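Local coordinates for protein GLB-12 (PDB 4BJA) that binds heme b with its iron held from both axial sides and, as a globin linked to redox signalling, may also bind oxygen, at residues L39-W44 / Q102-L107; I57-V62 / A78-M83. The protein carries 1 engineered substitution. One frame throughout, in Å; residues are numbered along the deposited sequence.

Overall arrangement
Both contacts tie an early helix of the globin to a later part of its chain, but they share no element. Contact 1 joins two helices, 34-46 and 87-108, and its touching residues are mostly buried; contact 2 sets helix 50-65, next after 34-46, against the loop 78-83 that leads into helix 87-108. Their centres lie 26 Å apart. Contact 1 is the more central of the two: an arginine lies over a threonine and a serine and bonds to the threonine hydroxyl, with a neighbouring glutamate taking another of its nitrogens. Contact 2, farther from the middle of the chain, has a leucine, valine and methionine on its buried side and a partly exposed arginine-aspartate salt bridge outside them.

Contact 1: L39-W44 / Q102-L107; sequences LLRETW and QLTSML
R41 lies across T104 and S105 where the first long helix of the globin fold, 34-46, crosses helix 87-108: these are the A and E helices of the family. The two segments cross steeply, their N-to-C directions 134° apart, with axes 8.4 Å apart at closest approach. Small T104 and S105 suit this crossing because they let the backbones come near, R41 CA standing 5.1 Å from T104 CA.

The polar contacts centre on the T104 hydroxyl. R41 NH1 donates to T104 OG1 over 2.9 Å, with a bent N-H...O angle of 140°, while the same oxygen also bonds to the carbonyl of M100, so a buried hydroxyl is satisfied twice. E101 completes the group: its carboxylate forms a salt bridge with R41 NH2 and takes the indole N-H of W44, probably offsetting the charge of the buried R41. A lysine in place of R41 would probably be unable to meet T104 OG1 and E101 together, leaving one without its cationic partner, and would lose the flat group lying on S105.

The R41 chain bends at chi2 (59°), which lays its guanidinium flat over S105, whose CB sits 3.9 Å from R41 CZ and over the centre of the group. Lower down, R41 CD rests 3.5 Å from T104 O. W44 turns a ring face to the hydroxyl, its CD1 lying 3.6 Å from T104 OG1.

The apolar part is smaller: L40 and L107, both also packed on helix 185-214, meet through single methyls, L40 CD1 to L107 CD1 at 4.2 Å.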
loop_
_atom_site.group_PDB
_atom_site.type_symbol
_atom_site.label_atom_id
_atom_site.label_comp_id
_atom_site.label_asym_id
_atom_site.label_seq_id
_atom_site.Cartn_x
_atom_site.Cartn_y
_atom_site.Cartn_z
ATOM N N LEU A 39 -14.177 8.481 11.491
ATOM C CA LEU A 39 -13.442 8.708 12.759
ATOM C C LEU A 39 -12.245 9.641 12.526
ATOM O O LEU A 39 -12.020 10.579 13.323
ATOM C CB LEU A 39 -13.009 7.359 13.361
ATOM C CG LEU A 39 -12.122 7.409 14.616
ATOM C CD1 LEU A 39 -12.124 6.047 15.180
ATOM C CD2 LEU A 39 -10.624 7.796 14.329
ATOM N N LEU A 40 -11.492 9.422 11.435
ATOM C CA LEU A 40 -10.307 10.266 11.168
ATOM C C LEU A 40 -10.734 11.699 11.059
ATOM O O LEU A 40 -10.122 12.574 11.684
ATOM C CB LEU A 40 -9.602 9.892 9.871
ATOM C CG LEU A 40 -8.840 8.625 9.768
ATOM C CD1 LEU A 40 -8.396 8.507 8.321
ATOM C CD2 LEU A 40 -7.596 8.764 10.651
ATOM N N ARG A 41 -11.786 11.962 10.262
ATOM C CA ARG A 41 -12.252 13.313 10.117
ATOM C C ARG A 41 -12.801 13.900 11.424
ATOM O O ARG A 41 -12.453 15.039 11.770
ATOM C CB ARG A 41 -13.282 13.434 8.976
ATOM C CG ARG A 41 -13.629 14.875 8.690
ATOM C CD ARG A 41 -12.456 15.718 8.307
ATOM N NE ARG A 41 -12.894 17.085 7.986
ATOM C CZ ARG A 41 -12.076 18.128 7.912
ATOM N NH1 ARG A 41 -10.765 17.955 8.114
ATOM N NH2 ARG A 41 -12.562 19.341 7.606
ATOM N N GLU A 42 -13.646 13.153 12.137
ATOM C CA GLU A 42 -14.297 13.705 13.355
ATOM C C GLU A 42 -13.262 13.964 14.449
ATOM O O GLU A 42 -13.308 15.005 15.087
ATOM C CB GLU A 42 -15.389 12.784 13.849
ATOM C CG GLU A 42 -16.592 12.712 12.909
ATOM C CD GLU A 42 -17.823 12.072 13.550
ATOM O OE1 GLU A 42 -17.667 11.201 14.431
ATOM O OE2 GLU A 42 -18.963 12.418 13.152
ATOM N N THR A 43 -12.326 13.026 14.634
ATOM C CA THR A 43 -11.269 13.246 15.630
ATOM C C THR A 43 -10.357 14.437 15.283
ATOM O O THR A 43 -9.973 15.189 16.174
ATOM C CB THR A 43 -10.459 11.996 15.942
ATOM O OG1 THR A 43 -9.945 11.468 14.724
ATOM C CG2 THR A 43 -11.353 10.943 16.628
ATOM N N TRP A 44 -9.981 14.606 14.020
ATOM C CA TRP A 44 -9.201 15.741 13.609
ATOM C C TRP A 44 -9.967 17.041 13.858
ATOM O O TRP A 44 -9.391 18.050 14.314
ATOM C CB TRP A 44 -8.840 15.600 12.141
ATOM C CG TRP A 44 -8.123 16.805 11.541
ATOM C CD1 TRP A 44 -8.683 17.802 10.784
ATOM C CD2 TRP A 44 -6.719 17.093 11.606
ATOM N NE1 TRP A 44 -7.723 18.701 10.403
ATOM C CE2 TRP A 44 -6.507 18.303 10.896
ATOM C CE3 TRP A 44 -5.617 16.457 12.224
ATOM C CZ2 TRP A 44 -5.224 18.876 10.730
ATOM C CZ3 TRP A 44 -4.364 17.039 12.083
ATOM C CH2 TRP A 44 -4.166 18.231 11.333
ATOM N N GLN A 102 -7.088 18.614 4.149
ATOM C CA GLN A 102 -7.716 18.210 2.872
ATOM C C GLN A 102 -7.861 16.703 2.837
ATOM O O GLN A 102 -8.904 16.144 2.397
ATOM C CB GLN A 102 -6.778 18.549 1.738
ATOM C CG GLN A 102 -6.547 19.964 1.345
ATOM C CD GLN A 102 -5.541 19.963 0.180
ATOM O OE1 GLN A 102 -4.326 20.154 0.369
ATOM N NE2 GLN A 102 -6.034 19.623 -1.010
ATOM N N LEU A 103 -6.791 16.017 3.244
ATOM C CA LEU A 103 -6.774 14.543 3.155
ATOM C C LEU A 103 -7.870 13.959 4.075
ATOM O O LEU A 103 -8.633 13.072 3.655
ATOM C CB LEU A 103 -5.356 14.020 3.525
ATOM C CG LEU A 103 -5.055 12.554 3.519
ATOM C CD1 LEU A 103 -5.544 11.878 2.188
ATOM C CD2 LEU A 103 -3.515 12.437 3.706
ATOM N N THR A 104 -7.985 14.455 5.309
ATOM C CA THR A 104 -8.998 13.900 6.232
ATOM C C THR A 104 -10.414 14.244 5.733
ATOM O O THR A 104 -11.322 13.437 5.855
ATOM C CB THR A 104 -8.868 14.351 7.676
ATOM O OG1 THR A 104 -8.912 15.788 7.760
ATOM C CG2 THR A 104 -7.578 13.795 8.327
ATOM N N SER A 105 -10.571 15.419 5.152
ATOM C CA SER A 105 -11.886 15.821 4.577
ATOM C C SER A 105 -12.234 14.906 3.384
ATOM O O SER A 105 -13.368 14.447 3.254
ATOM C CB SER A 105 -11.836 17.293 4.119
ATOM O OG SER A 105 -13.117 17.663 3.593
ATOM N N MET A 106 -11.275 14.674 2.506
ATOM C CA MET A 106 -11.552 13.840 1.336
ATOM C C MET A 106 -11.916 12.451 1.763
ATOM O O MET A 106 -12.812 11.841 1.163
ATOM C CB MET A 106 -10.403 13.827 0.333
ATOM C CG MET A 106 -10.324 15.134 -0.534
ATOM S SD MET A 106 -9.126 14.994 -1.826
ATOM C CE MET A 106 -7.659 15.182 -0.897
ATOM N N LEU A 107 -11.190 11.896 2.746
ATOM C CA LEU A 107 -11.417 10.534 3.199
ATOM C C LEU A 107 -12.717 10.427 3.956
ATOM O O LEU A 107 -13.505 9.508 3.716
ATOM C CB LEU A 107 -10.269 10.057 4.105
ATOM C CG LEU A 107 -8.966 9.842 3.318
ATOM C CD1 LEU A 107 -7.832 9.545 4.323
ATOM C CD2 LEU A 107 -9.051 8.735 2.242
#

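Contact 2: I57-V62 / A78-M83; sequences IFLDIV and APRAAM
L59 reaches from helix 50-65 to two residues of the loop 78-83, R80 and M83. In globin terms this is the B helix meeting the CD region, the connection that leads into the distal E helix. L59 and R80 are the nearest backbone pair, their CA atoms 6.9 Å apart.

L59 can be followed outward. Its CB packs against one face of the R80 guanidinium, opposite the centre of the group, with R80 NH2 3.6 Å away. CG stands anti to the carbonyl carbon (chi1 -73°) and carries the branch on toward the loop, where CD2 touches M83 CB at 3.7 Å and sits 3.8 Å from the backbone R80 O. A leucine suits the place because its branched end reaches past the guanidinium to M83, an apolar contact that a short side chain could not make. M83 continues the apolar seam: its chain is extended beyond CG, and the M83 and V62 side chains lie alongside one another, running in opposite directions, with M83 SD 3.9 Å from V62 CG2. F89, on helix 87-108, covers L59 and V62 as well, and the V62 side chain is about 8 Å from that of H92, an axial ligand of the heme iron.

Outside this seam R80 stretches its extended chain to D60. NH1 and NH2 both grip one oxygen, D60 OD1, each at 3.1 Å, and OD1 lies at the edge of the guanidinium, in its plane. The carboxylate is turned 46° from that plane. D60 OD2 forms a second salt bridge, with R155 on helix 144-160.

With an arginine at each oxygen, D60 is likely to stay ionised despite the nearby carboxylate of D64, and its charge links the loop, through helix 50-65, to helix 144-160.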
loop_
_atom_site.group_PDB
_atom_site.type_symbol
_atom_site.label_atom_id
_atom_site.label_comp_id
_atom_site.label_asym_id
_atom_site.label_seq_id
_atom_site.Cartn_x
_atom_site.Cartn_y
_atom_site.Cartn_z
ATOM N N ILE A 57 4.621 20.096 17.019
ATOM C CA ILE A 57 5.228 18.824 16.658
ATOM C C ILE A 57 6.430 19.034 15.709
ATOM O O ILE A 57 7.470 18.401 15.876
ATOM C CB ILE A 57 4.176 17.809 16.127
ATOM C CG1 ILE A 57 3.180 17.478 17.255
ATOM C CG2 ILE A 57 4.885 16.493 15.561
ATOM C CD1 ILE A 57 1.948 16.705 16.849
ATOM N N PHE A 58 6.317 19.923 14.714
ATOM C CA PHE A 58 7.455 20.226 13.885
ATOM C C PHE A 58 8.588 20.867 14.696
ATOM O O PHE A 58 9.746 20.623 14.397
ATOM C CB PHE A 58 7.073 21.094 12.663
ATOM C CG PHE A 58 6.753 20.255 11.483
ATOM C CD1 PHE A 58 7.776 19.643 10.764
ATOM C CD2 PHE A 58 5.412 20.004 11.150
ATOM C CE1 PHE A 58 7.481 18.829 9.619
ATOM C CE2 PHE A 58 5.119 19.180 10.029
ATOM C CZ PHE A 58 6.131 18.611 9.285
ATOM N N LEU A 59 8.249 21.668 15.701
ATOM C CA LEU A 59 9.327 22.223 16.558
ATOM C C LEU A 59 10.056 21.066 17.259
ATOM O O LEU A 59 11.284 21.002 17.241
ATOM C CB LEU A 59 8.788 23.227 17.564
ATOM C CG LEU A 59 8.379 24.591 16.985
ATOM C CD1 LEU A 59 7.643 25.422 18.031
ATOM C CD2 LEU A 59 9.579 25.363 16.438
ATOM N N ASP A 60 9.315 20.110 17.818
ATOM C CA ASP A 60 9.995 18.909 18.367
ATOM C C ASP A 60 10.825 18.135 17.331
ATOM O O ASP A 60 11.928 17.724 17.595
ATOM C CB ASP A 60 8.968 17.957 18.974
ATOM C CG ASP A 60 8.356 18.488 20.240
ATOM O OD1 ASP A 60 8.789 19.543 20.746
ATOM O OD2 ASP A 60 7.411 17.827 20.753
ATOM N N ILE A 61 10.295 17.927 16.126
ATOM C CA ILE A 61 11.038 17.226 15.104
ATOM C C ILE A 61 12.411 17.861 14.816
ATOM O O ILE A 61 13.445 17.164 14.808
ATOM C CB ILE A 61 10.236 17.191 13.786
ATOM C CG1 ILE A 61 9.048 16.209 13.959
ATOM C CG2 ILE A 61 11.142 16.737 12.620
ATOM C CD1 ILE A 61 8.001 16.320 12.809
ATOM N N VAL A 62 12.427 19.168 14.547
ATOM C CA VAL A 62 13.673 19.801 14.134
ATOM C C VAL A 62 14.598 20.088 15.321
ATOM O O VAL A 62 15.806 20.126 15.159
ATOM C CB VAL A 62 13.461 21.060 13.279
ATOM C CG1 VAL A 62 12.556 20.680 12.079
ATOM C CG2 VAL A 62 12.896 22.185 14.082
ATOM N N ALA A 78 17.803 30.106 14.284
ATOM C CA ALA A 78 16.671 30.696 14.964
ATOM C C ALA A 78 16.455 29.988 16.294
ATOM O O ALA A 78 16.431 28.747 16.333
ATOM C CB ALA A 78 15.417 30.577 14.085
ATOM N N PRO A 79 16.253 30.758 17.392
ATOM C CA PRO A 79 15.889 30.034 18.613
ATOM C C PRO A 79 14.605 29.283 18.306
ATOM O O PRO A 79 13.855 29.708 17.410
ATOM C CB PRO A 79 15.608 31.142 19.643
ATOM C CG PRO A 79 15.508 32.402 18.879
ATOM C CD PRO A 79 16.172 32.223 17.538
ATOM N N ARG A 80 14.352 28.209 19.059
ATOM C CA ARG A 80 13.088 27.493 18.964
ATOM C C ARG A 80 11.943 28.502 18.947
ATOM O O ARG A 80 11.074 28.412 18.106
ATOM C CB ARG A 80 12.948 26.519 20.144
ATOM C CG ARG A 80 11.582 25.881 20.255
ATOM C CD ARG A 80 11.636 24.630 21.147
ATOM N NE ARG A 80 10.280 24.111 21.235
ATOM C CZ ARG A 80 9.902 22.851 21.032
ATOM N NH1 ARG A 80 10.768 21.878 20.776
ATOM N NH2 ARG A 80 8.611 22.570 21.136
ATOM N N ALA A 81 12.006 29.515 19.819
ATOM C CA ALA A 81 10.948 30.531 19.905
ATOM C C ALA A 81 10.724 31.449 18.672
ATOM O O ALA A 81 9.654 32.075 18.564
ATOM C CB ALA A 81 11.101 31.373 21.209
ATOM N N ALA A 82 11.692 31.527 17.759
ATOM C CA ALA A 82 11.526 32.300 16.507
ATOM C C ALA A 82 11.210 31.478 15.261
ATOM O O ALA A 82 10.915 32.053 14.190
ATOM C CB ALA A 82 12.776 33.119 16.223
ATOM N N MET A 83 11.321 30.156 15.375
ATOM C CA MET A 83 11.260 29.304 14.191
ATOM C C MET A 83 9.942 29.374 13.463
ATOM O O MET A 83 9.943 29.288 12.241
ATOM C CB MET A 83 11.516 27.849 14.574
ATOM C CG MET A 83 12.974 27.587 14.894
ATOM S SD MET A 83 13.243 25.851 15.236
ATOM C CE MET A 83 14.960 25.981 15.764
#